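Local coordinates for protein Pcza361.24 (Amycolatopsis orientalis, PDB 3G2M) that catalyses the S-adenosyl-L-methionine-dependent N-methylation of glycopeptides in the biosynthesis of glycopeptide antibiotics, at residues A[32-37]-A[242-247]; A[112-117]-A[137-142]; A[190-195]-A[279-284]. All blocks are in the same frame, centred on the assembly; numbering follows the deposited sequence.

Overall arrangement
The three contacts illustrate how chemistry follows position in a fold. Contact 1 is buried and wholly apolar, a helix laid on the smaller three-stranded sheet, and lies away from the cofactor residues. Contacts 2 and 3 both belong to the seven-stranded methyltransferase sheet, on opposite sides of the chain's centre. Contact 2, at the surface, mixes leucine packing with a glutamine amide hydrogen-bonded to a backbone carbonyl, in a segment that includes the cofactor-binding D141 and M142; contact 3, partly buried, is mainly a matter of backbone carbonyls, one bound by an arginine. Contacts 1 and 3 alternate along the chain and each touches the second subunit; contact 2 is nested inside the loop contact 1 closes.

Contact 1 (A[32-37]-A[242-247]); sequences PHADVL and FVVCTH
Helix-on-sheet packing brings A34 and L37 of helix 32-40 against F242, in the loop leading into strand 244-252, and V244 and T246 on the strand itself. The strand is the middle one of a small three-stranded mixed sheet, separate from the large methyltransferase sheet. Helix and strand run nearly antiparallel, at 163°, with their axes 9.4 Å apart. A34, a small residue pointing toward the strand, lies where the backbones come nearest, its CA 6.6 Å from V244 CA. F242, V244 and T246 all point toward the helix, where A34 and L37, about one turn apart, meet them.

The A34 methyl settles between two branches, with its CB 3.8 Å from V244 CG1 and close to T246 CG2 as well. T246 is amphipathic here: its methyl faces the helix while OG1 is hydrogen-bonded to the carbonyl of V29, just ahead of the helix. V244 divides its branches: CG1, anti to the backbone N (chi1 -174°), touches both A34 CB and L37 CD1, and CG2 meets L37 CD1. From the neighbouring strand 219-234, T231 packs on V244 and T246, and H233 on L37; the H33 ring meets that of H218 of the second subunit. L37 finishes the contact by lying across the F242 side chain at about a right angle, its CD2 3.7 Å from F242 CE2.

Contact 2 (A[112-117]-A[137-142]); sequences LSTSVL and LVQGDM
L112 meets D141 through its side chain and Q139 through its carbonyl. With CG anti to the backbone N (chi1 -173°), the side chain lies alongside that of the cofactor-binding D141, pointing the same way, its CD1 3.8 Å from D141 CB; D141 OD1 is hydrogen-bonded to S143 OG. In the Q139 conformer described, one of two and so less certain, NE2 donates to L112 O at 2.8 Å, a bent bond (138°) tilted from the carbonyl plane. S113 is the N-cap of helix 114-125, its OG accepting an almost straight bond from V116 N and a weak one from S115 N. The T114 methyl then meets the Q139 amide, so tightly that the detail is doubtful. One turn on, L117 CD1 rests 3.6 Å from Q139 CB, while CD2 slides past the L137 side chain, 4.0 Å from L137 CD2.

The contact joins the start of the helix in a Rossmann-like beta-alpha-beta unit to the end of its second strand. Strand 135-139 lies parallel to strand 107-111 at the edge of the sheet, V138 making backbone hydrogen bonds with A109 and E111, and F120, R121 and L124 of helix 114-125 cover L137.

Contact 3 (A[190-195]-A[279-284]); sequences LAMSEA and AGRKDM
The guanidinium of R281 turns its edge to the 190-195 segment and has D283 CA over one face, 3.8 Å above the plane and offset toward the rim. At the edge, near the plane, stand the carbonyl oxygens of M192 and S193. M192 O is the one that is bonded: R281 NH2 donates to it at 3.0 Å (150°), lying in the carbonyl plane, and NH1 adds a weak bond at 3.4 Å. In R281, CG is anti to the backbone N and the chain runs extended to CD before bending at chi3 (78°), which brings the guanidinium to M192 O, while NH1 also forms a salt bridge with E197. The guanidinium thus has as partners both a backbone carbonyl at the turn before helix 194-197 and the E197 carboxylate on that helix.

Nearer the sheet the contact becomes backbone to backbone. M192 N donates to D283 O at 2.9 Å, fairly straight at the hydrogen (164°) but from above the carbonyl plane. Next comes A191 with M284, an antiparallel non-hydrogen-bonded pair accompanied by two CA-H...O contacts: M284 CA to L190 O, 3.3 Å, and A191 CA to D283 O, 3.5 Å. The selenomethionine M192 is extended until a bend at chi3 brings its CE close to K282 O, a contact so short that its detail is doubtful.

This is where strand 284-290 joins strand 184-191 in antiparallel fashion within the seven-stranded sheet. L190 packs on P254 and V257 of helix 254-263. M284 bonds through its backbone to F274 of the outermost strand 267-274, its side chain about 6 Å from that of the cofactor-binding S157. S193, N-cap of helix 194-197, bonds to E226 and touches H221 of the second subunit.

Contact 1 (A[32-37]-A[242-247])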
ATOM      1  N   PRO A  32     -20.455   0.804  -1.745  1.00 56.30           N
ATOM      2  CA  PRO A  32     -21.508   1.121  -2.707  1.00 55.81           C
ATOM      3  C   PRO A  32     -22.655   0.107  -2.720  1.00 55.41           C
ATOM      4  O   PRO A  32     -23.821   0.504  -2.732  1.00 55.22           O
ATOM      5  CB  PRO A  32     -20.765   1.112  -4.049  1.00 56.04           C
ATOM      6  CG  PRO A  32     -19.390   1.531  -3.704  1.00 56.16           C
ATOM      7  CD  PRO A  32     -19.114   0.934  -2.348  1.00 56.34           C
ATOM      8  N   HIS A  33     -22.330  -1.186  -2.710  1.00 54.83           N
ATOM      9  CA  HIS A  33     -23.354  -2.228  -2.707  1.00 54.39           C
ATOM     10  C   HIS A  33     -24.119  -2.298  -1.376  1.00 53.86           C
ATOM     11  O   HIS A  33     -25.330  -2.531  -1.372  1.00 53.29           O
ATOM     12  CB  HIS A  33     -22.768  -3.598  -3.064  1.00 54.61           C
ATOM     13  CG  HIS A  33     -23.810  -4.650  -3.290  1.00 55.63           C
ATOM     14  ND1 HIS A  33     -24.346  -5.399  -2.263  1.00 56.76           N
ATOM     15  CD2 HIS A  33     -24.431  -5.061  -4.420  1.00 56.16           C
ATOM     16  CE1 HIS A  33     -25.249  -6.230  -2.753  1.00 57.08           C
ATOM     17  NE2 HIS A  33     -25.319  -6.047  -4.060  1.00 56.80           N
ATOM     18  N   ALA A  34     -23.410  -2.099  -0.264  1.00 53.31           N
ATOM     19  CA  ALA A  34     -24.035  -2.064   1.063  1.00 53.19           C
ATOM     20  C   ALA A  34     -25.050  -0.928   1.180  1.00 53.04           C
ATOM     21  O   ALA A  34     -26.148  -1.135   1.693  1.00 52.93           O
ATOM     22  CB  ALA A  34     -22.981  -1.957   2.164  1.00 53.01           C
ATOM     23  N   ASP A  35     -24.678   0.257   0.695  1.00 53.04           N
ATOM     24  CA  ASP A  35     -25.566   1.422   0.695  1.00 53.29           C
ATOM     25  C   ASP A  35     -26.888   1.149  -0.012  1.00 53.17           C
ATOM     26  O   ASP A  35     -27.957   1.461   0.518  1.00 52.81           O
ATOM     27  CB  ASP A  35     -24.880   2.627   0.051  1.00 53.64           C
ATOM     28  CG  ASP A  35     -23.796   3.219   0.924  1.00 54.83           C
ATOM     29  OD1 ASP A  35     -23.550   2.686   2.032  1.00 56.39           O
ATOM     30  OD2 ASP A  35     -23.186   4.224   0.498  1.00 56.44           O
ATOM     31  N   VAL A  36     -26.801   0.562  -1.205  1.00 53.18           N
ATOM     32  CA  VAL A  36     -27.981   0.190  -1.994  1.00 53.18           C
ATOM     33  C   VAL A  36     -28.839  -0.865  -1.276  1.00 53.32           C
ATOM     34  O   VAL A  36     -30.068  -0.759  -1.253  1.00 52.93           O
ATOM     35  CB  VAL A  36     -27.584  -0.272  -3.426  1.00 53.32           C
ATOM     36  CG1 VAL A  36     -28.802  -0.703  -4.222  1.00 52.83           C
ATOM     37  CG2 VAL A  36     -26.857   0.847  -4.163  1.00 53.24           C
ATOM     38  N   LEU A  37     -28.178  -1.860  -0.679  1.00 53.73           N
ATOM     39  CA  LEU A  37     -28.842  -2.896   0.123  1.00 54.26           C
ATOM     40  C   LEU A  37     -29.621  -2.330   1.303  1.00 54.35           C
ATOM     41  O   LEU A  37     -30.817  -2.583   1.439  1.00 54.33           O
ATOM     42  CB  LEU A  37     -27.825  -3.905   0.661  1.00 54.50           C
ATOM     43  CG  LEU A  37     -27.601  -5.248  -0.028  1.00 54.93           C
ATOM     44  CD1 LEU A  37     -26.482  -5.961   0.706  1.00 54.75           C
ATOM     45  CD2 LEU A  37     -28.868  -6.102  -0.038  1.00 55.39           C
ATOM     46  N   PHE A 242     -31.428  -7.793   9.104  1.00 48.66           N
ATOM     47  CA  PHE A 242     -30.630  -7.980   7.900  1.00 48.17           C
ATOM     48  C   PHE A 242     -29.259  -7.333   8.102  1.00 47.85           C
ATOM     49  O   PHE A 242     -29.112  -6.116   7.956  1.00 47.72           O
ATOM     50  CB  PHE A 242     -31.356  -7.371   6.694  1.00 48.25           C
ATOM     51  CG  PHE A 242     -30.763  -7.753   5.365  1.00 48.12           C
ATOM     52  CD1 PHE A 242     -31.120  -8.947   4.747  1.00 48.45           C
ATOM     53  CD2 PHE A 242     -29.864  -6.912   4.724  1.00 47.66           C
ATOM     54  CE1 PHE A 242     -30.577  -9.302   3.510  1.00 48.49           C
ATOM     55  CE2 PHE A 242     -29.315  -7.260   3.492  1.00 48.43           C
ATOM     56  CZ  PHE A 242     -29.676  -8.458   2.882  1.00 48.48           C
ATOM     57  N   VAL A 243     -28.265  -8.145   8.462  1.00 47.33           N
ATOM     58  CA  VAL A 243     -26.923  -7.633   8.736  1.00 46.97           C
ATOM     59  C   VAL A 243     -26.021  -7.673   7.504  1.00 46.66           C
ATOM     60  O   VAL A 243     -25.803  -8.730   6.900  1.00 46.57           O
ATOM     61  CB  VAL A 243     -26.237  -8.324   9.956  1.00 47.09           C
ATOM     62  CG1 VAL A 243     -27.107  -8.199  11.208  1.00 47.05           C
ATOM     63  CG2 VAL A 243     -25.903  -9.788   9.664  1.00 47.36           C
ATOM     64  N   VAL A 244     -25.519  -6.501   7.131  1.00 46.31           N
ATOM     65  CA  VAL A 244     -24.593  -6.374   6.011  1.00 46.03           C
ATOM     66  C   VAL A 244     -23.195  -6.151   6.585  1.00 45.93           C
ATOM     67  O   VAL A 244     -22.948  -5.155   7.272  1.00 46.24           O
ATOM     68  CB  VAL A 244     -24.997  -5.224   5.059  1.00 46.08           C
ATOM     69  CG1 VAL A 244     -24.101  -5.201   3.819  1.00 45.81           C
ATOM     70  CG2 VAL A 244     -26.456  -5.358   4.647  1.00 45.79           C
ATOM     71  N   CYS A 245     -22.298  -7.099   6.323  1.00 45.46           N
ATOM     72  CA  CYS A 245     -20.939  -7.058   6.855  1.00 44.98           C
ATOM     73  C   CYS A 245     -19.963  -6.590   5.782  1.00 44.85           C
ATOM     74  O   CYS A 245     -19.935  -7.145   4.685  1.00 45.02           O
ATOM     75  CB  CYS A 245     -20.519  -8.437   7.370  1.00 44.87           C
ATOM     76  SG  CYS A 245     -21.624  -9.161   8.602  1.00 44.68           S
ATOM     77  N   THR A 246     -19.170  -5.568   6.100  1.00 44.40           N
ATOM     78  CA  THR A 246     -18.177  -5.044   5.165  1.00 43.87           C
ATOM     79  C   THR A 246     -16.786  -5.037   5.785  1.00 43.68           C
ATOM     80  O   THR A 246     -16.641  -5.052   7.008  1.00 43.16           O
ATOM     81  CB  THR A 246     -18.514  -3.613   4.671  1.00 44.00           C
ATOM     82  OG1 THR A 246     -18.449  -2.693   5.770  1.00 43.90           O
ATOM     83  CG2 THR A 246     -19.901  -3.558   4.017  1.00 43.52           C
ATOM     84  N   HIS A 247     -15.764  -5.026   4.933  1.00 43.20           N
ATOM     85  CA  HIS A 247     -14.386  -4.902   5.399  1.00 43.21           C
ATOM     86  C   HIS A 247     -13.455  -4.501   4.266  1.00 42.90           C
ATOM     87  O   HIS A 247     -13.686  -4.857   3.111  1.00 42.84           O
ATOM     88  CB  HIS A 247     -13.894  -6.199   6.051  1.00 43.29           C
ATOM     89  CG  HIS A 247     -12.587  -6.045   6.762  1.00 44.48           C
ATOM     90  ND1 HIS A 247     -12.484  -5.470   8.011  1.00 45.52           N
ATOM     91  CD2 HIS A 247     -11.328  -6.370   6.391  1.00 45.21           C
ATOM     92  CE1 HIS A 247     -11.215  -5.458   8.384  1.00 45.73           C
ATOM     93  NE2 HIS A 247     -10.494  -5.999   7.418  1.00 45.89           N
TER

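Contact 2 (A[112-117]-A[137-142])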
ATOM      1  N   LEU A 112       1.072 -12.504  18.504  1.00 32.42           N
ATOM      2  CA  LEU A 112       1.076 -11.239  19.229  1.00 33.50           C
ATOM      3  C   LEU A 112       0.039 -11.167  20.351  1.00 33.36           C
ATOM      4  O   LEU A 112       0.326 -10.646  21.434  1.00 33.26           O
ATOM      5  CB  LEU A 112       0.872 -10.072  18.256  1.00 33.65           C
ATOM      6  CG  LEU A 112       1.001  -8.637  18.794  1.00 34.73           C
ATOM      7  CD1 LEU A 112       2.404  -8.351  19.297  1.00 36.05           C
ATOM      8  CD2 LEU A 112       0.604  -7.634  17.714  1.00 34.78           C
ATOM      9  N   SER A 113      -1.161 -11.682  20.083  1.00 33.14           N
ATOM     10  CA  SER A 113      -2.292 -11.522  20.992  1.00 33.34           C
ATOM     11  C   SER A 113      -2.296 -12.560  22.105  1.00 33.39           C
ATOM     12  O   SER A 113      -2.183 -13.763  21.853  1.00 32.60           O
ATOM     13  CB  SER A 113      -3.616 -11.601  20.233  1.00 33.31           C
ATOM     14  OG  SER A 113      -4.693 -11.705  21.155  1.00 34.12           O
ATOM     15  N   THR A 114      -2.455 -12.077  23.335  1.00 33.76           N
ATOM     16  CA  THR A 114      -2.492 -12.935  24.516  1.00 34.52           C
ATOM     17  C   THR A 114      -3.746 -13.806  24.529  1.00 34.59           C
ATOM     18  O   THR A 114      -3.698 -14.973  24.933  1.00 34.46           O
ATOM     19  CB  THR A 114      -2.445 -12.102  25.812  1.00 34.69           C
ATOM     20  OG1 THR A 114      -3.531 -11.175  25.813  1.00 37.21           O
ATOM     21  CG2 THR A 114      -1.158 -11.311  25.894  1.00 34.20           C
ATOM     22  N   SER A 115      -4.863 -13.229  24.090  1.00 34.60           N
ATOM     23  CA  SER A 115      -6.140 -13.934  24.059  1.00 34.88           C
ATOM     24  C   SER A 115      -6.131 -15.028  22.998  1.00 34.76           C
ATOM     25  O   SER A 115      -6.614 -16.135  23.241  1.00 34.61           O
ATOM     26  CB  SER A 115      -7.297 -12.959  23.820  1.00 35.00           C
ATOM     27  OG  SER A 115      -7.220 -12.390  22.524  1.00 36.54           O
ATOM     28  N   VAL A 116      -5.578 -14.718  21.827  1.00 34.68           N
ATOM     29  CA  VAL A 116      -5.422 -15.723  20.771  1.00 34.48           C
ATOM     30  C   VAL A 116      -4.503 -16.852  21.261  1.00 34.26           C
ATOM     31  O   VAL A 116      -4.816 -18.029  21.081  1.00 33.98           O
ATOM     32  CB  VAL A 116      -4.951 -15.094  19.425  1.00 34.42           C
ATOM     33  CG1 VAL A 116      -4.791 -16.153  18.357  1.00 34.88           C
ATOM     34  CG2 VAL A 116      -5.957 -14.042  18.944  1.00 34.55           C
ATOM     35  N   LEU A 117      -3.401 -16.490  21.919  1.00 34.31           N
ATOM     36  CA  LEU A 117      -2.483 -17.473  22.504  1.00 34.53           C
ATOM     37  C   LEU A 117      -3.133 -18.369  23.547  1.00 34.91           C
ATOM     38  O   LEU A 117      -2.859 -19.568  23.599  1.00 34.60           O
ATOM     39  CB  LEU A 117      -1.270 -16.784  23.123  1.00 34.60           C
ATOM     40  CG  LEU A 117      -0.140 -16.431  22.162  1.00 34.58           C
ATOM     41  CD1 LEU A 117       0.829 -15.532  22.882  1.00 35.59           C
ATOM     42  CD2 LEU A 117       0.564 -17.686  21.641  1.00 35.56           C
ATOM     43  N   LEU A 137       4.786 -22.421  22.030  1.00 38.26           N
ATOM     44  CA  LEU A 137       4.116 -21.130  21.860  1.00 37.91           C
ATOM     45  C   LEU A 137       4.919 -19.972  22.437  1.00 37.26           C
ATOM     46  O   LEU A 137       5.444 -20.063  23.544  1.00 36.41           O
ATOM     47  CB  LEU A 137       2.712 -21.151  22.470  1.00 38.09           C
ATOM     48  CG  LEU A 137       1.651 -21.966  21.730  1.00 39.15           C
ATOM     49  CD1 LEU A 137       0.370 -21.996  22.538  1.00 39.57           C
ATOM     50  CD2 LEU A 137       1.389 -21.393  20.352  1.00 39.71           C
ATOM     51  N   VAL A 138       5.005 -18.884  21.673  1.00 36.44           N
ATOM     52  CA  VAL A 138       5.779 -17.708  22.083  1.00 36.38           C
ATOM     53  C   VAL A 138       5.029 -16.423  21.745  1.00 35.58           C
ATOM     54  O   VAL A 138       4.527 -16.272  20.629  1.00 35.03           O
ATOM     55  CB  VAL A 138       7.183 -17.680  21.395  1.00 36.62           C
ATOM     56  CG1 VAL A 138       7.959 -16.432  21.802  1.00 37.40           C
ATOM     57  CG2 VAL A 138       7.982 -18.923  21.743  1.00 37.50           C
ATOM     58  N   GLN A 139       4.939 -15.503  22.704  1.00 35.40           N
ATOM     59  CA  GLN A 139       4.340 -14.207  22.420  0.50 34.95           C
ATOM     60  C   GLN A 139       5.357 -13.303  21.736  1.00 35.00           C
ATOM     61  O   GLN A 139       6.484 -13.155  22.200  1.00 35.06           O
ATOM     62  CB  GLN A 139       3.776 -13.539  23.677  0.50 35.00           C
ATOM     63  CG  GLN A 139       3.024 -12.249  23.358  0.50 34.01           C
ATOM     64  CD  GLN A 139       2.020 -11.844  24.417  0.50 33.71           C
ATOM     65  OE1 GLN A 139       1.999 -12.380  25.527  0.50 32.29           O
ATOM     66  NE2 GLN A 139       1.175 -10.882  24.074  0.50 33.51           N
ATOM     67  N   GLY A 140       4.952 -12.703  20.620  1.00 34.52           N
ATOM     68  CA  GLY A 140       5.847 -11.804  19.906  1.00 33.71           C
ATOM     69  C   GLY A 140       5.218 -11.154  18.699  1.00 33.48           C
ATOM     70  O   GLY A 140       4.159 -11.570  18.239  1.00 33.04           O
ATOM     71  N   ASP A 141       5.905 -10.141  18.189  1.00 33.37           N
ATOM     72  CA  ASP A 141       5.463  -9.347  17.049  1.00 33.65           C
ATOM     73  C   ASP A 141       6.254  -9.724  15.791  1.00 33.95           C
ATOM     74  O   ASP A 141       7.465  -9.508  15.733  1.00 33.34           O
ATOM     75  CB  ASP A 141       5.694  -7.870  17.381  1.00 33.70           C
ATOM     76  CG  ASP A 141       5.047  -6.931  16.397  1.00 33.93           C
ATOM     77  OD1 ASP A 141       4.880  -7.284  15.204  1.00 34.23           O
ATOM     78  OD2 ASP A 141       4.721  -5.814  16.828  1.00 32.39           O
HETATM   79  N   MSE A 142       5.559 -10.257  14.783  1.00 34.26           N
HETATM   80  CA  MSE A 142       6.177 -10.639  13.506  1.00 35.63           C
HETATM   81  C   MSE A 142       7.003  -9.521  12.836  1.00 33.88           C
HETATM   82  O   MSE A 142       7.914  -9.814  12.073  1.00 33.47           O
HETATM   83  CB  MSE A 142       5.122 -11.179  12.519  1.00 35.28           C
HETATM   84  CG  MSE A 142       3.974 -10.214  12.244  1.00 36.41           C
HETATM   85 SE   MSE A 142       2.885 -10.682  10.685  1.00 42.82          SE
HETATM   86  CE  MSE A 142       1.221  -9.891  11.383  1.00 37.30           C
TER

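Contact 3 (A[190-195]-A[279-284])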
ATOM      1  N   LEU A 190       1.161 -15.870  -0.502  1.00 31.19           N
ATOM      2  CA  LEU A 190       0.675 -14.534  -0.839  1.00 31.68           C
ATOM      3  C   LEU A 190      -0.515 -14.660  -1.765  1.00 31.66           C
ATOM      4  O   LEU A 190      -0.394 -15.249  -2.840  1.00 32.01           O
ATOM      5  CB  LEU A 190       1.766 -13.710  -1.545  1.00 31.22           C
ATOM      6  CG  LEU A 190       3.092 -13.473  -0.796  1.00 32.55           C
ATOM      7  CD1 LEU A 190       4.187 -12.990  -1.738  1.00 32.12           C
ATOM      8  CD2 LEU A 190       2.911 -12.506   0.354  1.00 32.48           C
ATOM      9  N   ALA A 191      -1.648 -14.100  -1.353  1.00 31.99           N
ATOM     10  CA  ALA A 191      -2.842 -14.050  -2.197  1.00 33.15           C
ATOM     11  C   ALA A 191      -2.577 -13.238  -3.467  1.00 33.93           C
ATOM     12  O   ALA A 191      -1.909 -12.199  -3.417  1.00 33.57           O
ATOM     13  CB  ALA A 191      -4.013 -13.473  -1.426  1.00 33.04           C
HETATM   14  N   MSE A 192      -3.109 -13.724  -4.590  1.00 34.70           N
HETATM   15  CA  MSE A 192      -2.845 -13.168  -5.916  1.00 36.65           C
HETATM   16  C   MSE A 192      -4.167 -12.811  -6.592  1.00 35.73           C
HETATM   17  O   MSE A 192      -4.932 -13.695  -6.982  1.00 35.30           O
HETATM   18  CB  MSE A 192      -2.042 -14.165  -6.778  1.00 36.28           C
HETATM   19  CG  MSE A 192      -1.721 -13.702  -8.222  1.00 38.09           C
HETATM   20 SE   MSE A 192      -0.751 -15.042  -9.320  1.00 42.63          SE
HETATM   21  CE  MSE A 192      -2.140 -16.398  -9.413  1.00 41.23           C
ATOM     22  N   SER A 193      -4.423 -11.511  -6.720  1.00 35.50           N
ATOM     23  CA  SER A 193      -5.645 -11.007  -7.351  1.00 35.51           C
ATOM     24  C   SER A 193      -5.610 -11.223  -8.856  1.00 36.07           C
ATOM     25  O   SER A 193      -4.562 -11.556  -9.418  1.00 35.43           O
ATOM     26  CB  SER A 193      -5.801  -9.514  -7.079  1.00 35.45           C
ATOM     27  OG  SER A 193      -4.819  -8.780  -7.788  1.00 33.52           O
ATOM     28  N   GLU A 194      -6.751 -11.013  -9.509  1.00 37.05           N
ATOM     29  CA  GLU A 194      -6.809 -11.073 -10.968  1.00 38.94           C
ATOM     30  C   GLU A 194      -5.842 -10.068 -11.604  1.00 39.20           C
ATOM     31  O   GLU A 194      -5.120 -10.418 -12.533  1.00 39.10           O
ATOM     32  CB  GLU A 194      -8.238 -10.863 -11.482  1.00 38.52           C
ATOM     33  CG  GLU A 194      -8.431 -11.327 -12.922  1.00 40.62           C
ATOM     34  CD  GLU A 194      -9.819 -11.039 -13.480  1.00 40.77           C
ATOM     35  OE1 GLU A 194     -10.783 -10.886 -12.691  1.00 43.74           O
ATOM     36  OE2 GLU A 194      -9.943 -10.971 -14.723  1.00 43.60           O
ATOM     37  N   ALA A 195      -5.814  -8.837 -11.085  1.00 40.39           N
ATOM     38  CA  ALA A 195      -4.907  -7.795 -11.586  1.00 41.46           C
ATOM     39  C   ALA A 195      -3.442  -8.143 -11.370  1.00 42.20           C
ATOM     40  O   ALA A 195      -2.601  -7.835 -12.212  1.00 42.58           O
ATOM     41  CB  ALA A 195      -5.227  -6.438 -10.956  1.00 41.66           C
ATOM     42  N   ALA A 279      -8.455 -26.462  -5.450  1.00 48.28           N
ATOM     43  CA  ALA A 279      -9.173 -26.576  -6.712  1.00 48.12           C
ATOM     44  C   ALA A 279      -9.608 -25.194  -7.185  1.00 47.99           C
ATOM     45  O   ALA A 279      -9.765 -24.275  -6.378  1.00 48.21           O
ATOM     46  CB  ALA A 279     -10.393 -27.491  -6.546  1.00 48.21           C
ATOM     47  N   GLY A 280      -9.807 -25.058  -8.494  1.00 47.69           N
ATOM     48  CA  GLY A 280     -10.224 -23.794  -9.091  1.00 47.23           C
ATOM     49  C   GLY A 280      -9.041 -22.954  -9.532  1.00 46.93           C
ATOM     50  O   GLY A 280      -7.941 -23.478  -9.750  1.00 46.91           O
ATOM     51  N   ARG A 281      -9.271 -21.648  -9.667  1.00 46.40           N
ATOM     52  CA  ARG A 281      -8.220 -20.713 -10.066  1.00 45.90           C
ATOM     53  C   ARG A 281      -7.099 -20.685  -9.034  1.00 44.85           C
ATOM     54  O   ARG A 281      -7.351 -20.674  -7.827  1.00 44.65           O
ATOM     55  CB  ARG A 281      -8.781 -19.295 -10.272  1.00 46.01           C
ATOM     56  CG  ARG A 281      -7.739 -18.279 -10.766  1.00 46.52           C
ATOM     57  CD  ARG A 281      -8.258 -16.845 -10.782  1.00 46.64           C
ATOM     58  NE  ARG A 281      -8.280 -16.237  -9.452  1.00 47.79           N
ATOM     59  CZ  ARG A 281      -7.392 -15.353  -8.996  0.50 47.49           C
ATOM     60  NH1 ARG A 281      -6.380 -14.940  -9.750  1.00 47.51           N
ATOM     61  NH2 ARG A 281      -7.522 -14.872  -7.770  1.00 47.25           N
ATOM     62  N   LYS A 282      -5.864 -20.700  -9.522  1.00 43.85           N
ATOM     63  CA  LYS A 282      -4.707 -20.470  -8.671  1.00 42.95           C
ATOM     64  C   LYS A 282      -4.778 -19.024  -8.171  1.00 41.97           C
ATOM     65  O   LYS A 282      -4.703 -18.079  -8.960  1.00 42.04           O
ATOM     66  CB  LYS A 282      -3.410 -20.767  -9.432  1.00 42.82           C
ATOM     67  CG  LYS A 282      -3.242 -22.254  -9.775  1.00 43.34           C
ATOM     68  CD  LYS A 282      -1.959 -22.521 -10.546  1.00 43.42           C
ATOM     69  CE  LYS A 282      -1.535 -23.983 -10.445  1.00 44.53           C
ATOM     70  NZ  LYS A 282      -2.394 -24.897 -11.246  1.00 45.67           N
ATOM     71  N   ASP A 283      -4.977 -18.866  -6.865  1.00 40.76           N
ATOM     72  CA  ASP A 283      -5.225 -17.554  -6.264  1.00 39.73           C
ATOM     73  C   ASP A 283      -4.203 -17.195  -5.180  1.00 39.22           C
ATOM     74  O   ASP A 283      -4.440 -16.311  -4.357  1.00 37.85           O
ATOM     75  CB  ASP A 283      -6.650 -17.494  -5.696  1.00 39.68           C
ATOM     76  CG  ASP A 283      -6.895 -18.521  -4.602  1.00 39.53           C
ATOM     77  OD1 ASP A 283      -6.039 -19.397  -4.384  1.00 39.28           O
ATOM     78  OD2 ASP A 283      -7.959 -18.453  -3.956  1.00 40.69           O
HETATM   79  N   MSE A 284      -3.067 -17.880  -5.210  1.00 38.95           N
HETATM   80  CA  MSE A 284      -2.038 -17.724  -4.203  1.00 40.11           C
HETATM   81  C   MSE A 284      -0.693 -18.131  -4.774  1.00 37.94           C
HETATM   82  O   MSE A 284      -0.627 -18.954  -5.685  1.00 37.67           O
HETATM   83  CB  MSE A 284      -2.376 -18.598  -2.997  1.00 40.07           C
HETATM   84  CG  MSE A 284      -1.712 -18.193  -1.717  1.00 42.18           C
HETATM   85 SE   MSE A 284      -2.737 -18.956  -0.251  1.00 47.01          SE
HETATM   86  CE  MSE A 284      -4.110 -17.570  -0.111  1.00 46.66           C
TER